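Long-range contact in glutamate receptor 1 (Adineta vaga, PDB 4IO4), which binds amino acids such as L-glutamate and serine through this extracellular ligand-binding domain and probably works as a ligand-gated ion channel: residues D104-I109 against M179-A184. Residues are numbered along the deposited sequence; the frame is centred on the assembly and turned at random. Where two conformers were deposited one is given.
Sequences DNSMRI and MDIGTA. With SER (serine), chain C.
Arg108 and Met179 form an antiparallel hydrogen-bonded pair, with Arg108 N 2.8 Å from Met179 O and Met179 N 3.0 Å from Arg108 O, and the neighbouring Met107 and Asp180 make the non-hydrogen-bonded pair. The ladder runs one bond further, from Ile181 N to Ser106 O (2.8 Å), although Ile181 already begins helix 181-190. Asp180 therefore sits at the junction of strand and helix, in the N-cap position, but its carboxylate makes no capping bond; OD2 faces the ligand and OD1 faces Asn105. Asp180 OD2 accepts two bonds from the bound serine, from the amino N at 2.8 Å and from the hydroxyl OG at 3.0 Å, and the pocket is completed by Asp85, Thr87, Arg92, Arg136 and Ala140. This is the type II periplasmic-binding-protein fold of ionotropic glutamate receptors, in which the ligand lies in the cleft between two lobes and an acidic side chain at this place binds its amino group.

Asn105 stands behind that carboxylate as a second-shell residue. Its amide swings away from the backbone N (chi1 -175°), which carries it to Asp180, and Asn105 ND2 donates a hydrogen bond to Asp180 OD1 at 3.2 Å. The two flat groups are about 80° apart: Asp180 OD1 lies near the amide plane, whereas ND2 meets it from above the carboxylate plane. The bond probably helps to fix the rotation of the carboxylate. ND2 also bonds to Ser205 on strand 200-211, while Asn105 OD1 accepts a hydrogen bond from a water at 2.6 Å that in turn accepts one from Gly182 N in the first helical turn. Beyond the pocket, Ile181 directs its CG2 and CD1 branches at the hydroxyl of Ser106, and Ile181 CD1 lies 4.0 Å from Arg108 CD. CG and CD of Arg108 thus cross the isoleucine side chain at an oblique angle before NH2 bonds to the carbonyl of Gly199.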
loop_
_atom_site.group_PDB
_atom_site.type_symbol
_atom_site.label_atom_id
_atom_site.label_comp_id
_atom_site.label_asym_id
_atom_site.label_seq_id
_atom_site.Cartn_x
_atom_site.Cartn_y
_atom_site.Cartn_z
ATOM N N ASP A 104 -2.268 -0.439 -4.452
ATOM C CA ASP A 104 -0.887 -0.067 -4.649
ATOM C C ASP A 104 -0.771 0.675 -6.001
ATOM O O ASP A 104 -1.714 0.714 -6.786
ATOM C CB ASP A 104 0.042 -1.296 -4.604
ATOM C CG ASP A 104 -0.310 -2.340 -5.645
ATOM O OD1 ASP A 104 -1.279 -2.126 -6.397
ATOM O OD2 ASP A 104 0.376 -3.385 -5.698
ATOM N N ASN A 105 0.385 1.257 -6.274
ATOM C CA ASN A 105 0.549 2.023 -7.505
ATOM C C ASN A 105 2.016 2.153 -7.830
ATOM O O ASN A 105 2.879 1.979 -6.958
ATOM C CB ASN A 105 -0.026 3.441 -7.306
ATOM C CG ASN A 105 -0.005 4.273 -8.576
ATOM O OD1 ASN A 105 -0.437 3.820 -9.641
ATOM N ND2 ASN A 105 0.529 5.489 -8.476
ATOM N N SER A 106 2.284 2.557 -9.066
ATOM C CA SER A 106 3.619 2.959 -9.483
ATOM C C SER A 106 3.412 3.625 -10.831
ATOM O O SER A 106 2.295 3.641 -11.341
ATOM C CB SER A 106 4.561 1.754 -9.590
ATOM O OG SER A 106 4.046 0.821 -10.520
ATOM N N MET A 107 4.464 4.208 -11.399
ATOM C CA MET A 107 4.316 4.920 -12.664
ATOM C C MET A 107 5.155 4.259 -13.746
ATOM O O MET A 107 6.106 3.517 -13.446
ATOM C CB MET A 107 4.687 6.410 -12.513
ATOM C CG MET A 107 3.578 7.278 -11.887
ATOM S SD MET A 107 3.939 9.055 -11.879
ATOM C CE MET A 107 5.243 9.123 -10.670
ATOM N N ARG A 108 4.759 4.509 -14.988
ATOM C CA ARG A 108 5.483 4.087 -16.175
ATOM C C ARG A 108 5.612 5.265 -17.140
ATOM O O ARG A 108 4.852 6.254 -17.068
ATOM C CB ARG A 108 4.777 2.901 -16.823
ATOM C CG ARG A 108 4.729 1.727 -15.853
ATOM C CD ARG A 108 4.878 0.419 -16.473
ATOM N NE ARG A 108 6.068 0.283 -17.308
ATOM C CZ ARG A 108 6.129 -0.593 -18.294
ATOM N NH1 ARG A 108 5.087 -1.381 -18.527
ATOM N NH2 ARG A 108 7.209 -0.692 -19.041
ATOM N N ILE A 109 6.608 5.177 -17.996
ATOM C CA ILE A 109 6.802 6.119 -19.082
ATOM C C ILE A 109 5.899 5.738 -20.244
ATOM O O ILE A 109 5.869 4.576 -20.686
ATOM C CB ILE A 109 8.268 6.112 -19.538
ATOM C CG1 ILE A 109 9.199 6.414 -18.351
ATOM C CG2 ILE A 109 8.471 7.095 -20.672
ATOM C CD1 ILE A 109 10.697 6.201 -18.653
ATOM N N MET A 179 2.597 8.082 -16.499
ATOM C CA MET A 179 1.240 7.667 -16.120
ATOM C C MET A 179 1.305 6.613 -15.030
ATOM O O MET A 179 2.224 5.799 -15.001
ATOM C CB MET A 179 0.465 7.030 -17.279
ATOM C CG MET A 179 -0.194 7.977 -18.235
ATOM S SD MET A 179 -1.304 7.088 -19.368
ATOM C CE MET A 179 -2.782 6.976 -18.384
ATOM N N ASP A 180 0.277 6.589 -14.184
ATOM C CA ASP A 180 0.117 5.523 -13.223
ATOM C C ASP A 180 -0.057 4.250 -13.994
ATOM O O ASP A 180 -0.626 4.238 -15.075
ATOM C CB ASP A 180 -1.118 5.726 -12.352
ATOM C CG ASP A 180 -1.062 6.996 -11.526
ATOM O OD1 ASP A 180 0.034 7.350 -11.030
ATOM O OD2 ASP A 180 -2.128 7.642 -11.372
ATOM N N ILE A 181 0.431 3.166 -13.418
ATOM C CA ILE A 181 0.470 1.905 -14.102
ATOM C C ILE A 181 -0.888 1.327 -14.472
ATOM O O ILE A 181 -1.054 0.807 -15.579
ATOM C CB ILE A 181 1.275 0.889 -13.277
ATOM C CG1 ILE A 181 1.645 -0.314 -14.155
ATOM C CG2 ILE A 181 0.549 0.486 -12.011
ATOM C CD1 ILE A 181 2.724 -1.180 -13.521
ATOM N N GLY A 182 -1.866 1.424 -13.575
ATOM C CA GLY A 182 -3.161 0.812 -13.836
ATOM C C GLY A 182 -3.811 1.444 -15.044
ATOM O O GLY A 182 -4.232 0.752 -15.961
ATOM N N THR A 183 -3.887 2.776 -15.053
ATOM C CA THR A 183 -4.502 3.458 -16.188
ATOM C C THR A 183 -3.624 3.417 -17.433
ATOM O O THR A 183 -4.130 3.383 -18.558
ATOM C CB THR A 183 -4.841 4.922 -15.840
ATOM O OG1 THR A 183 -3.747 5.482 -15.117
ATOM C CG2 THR A 183 -6.096 4.950 -14.984
ATOM N N ALA A 184 -2.312 3.433 -17.234
ATOM C CA ALA A 184 -1.385 3.352 -18.360
ATOM C C ALA A 184 -1.633 2.087 -19.176
ATOM O O ALA A 184 -1.752 2.139 -20.421
ATOM C CB ALA A 184 0.070 3.400 -17.865
HETATM N N SER C . -2.292 9.472 -9.265
HETATM C CA SER C . -1.780 10.811 -9.741
HETATM C C SER C . -1.943 11.855 -8.668
HETATM O O SER C . -2.683 11.641 -7.657
HETATM C CB SER C . -2.469 11.271 -11.032
HETATM O OG SER C . -2.002 10.536 -12.147
HETATM O OXT SER C . -1.328 12.928 -8.818
HETATM O O HOH W 1 -2.144 2.122 -10.739
#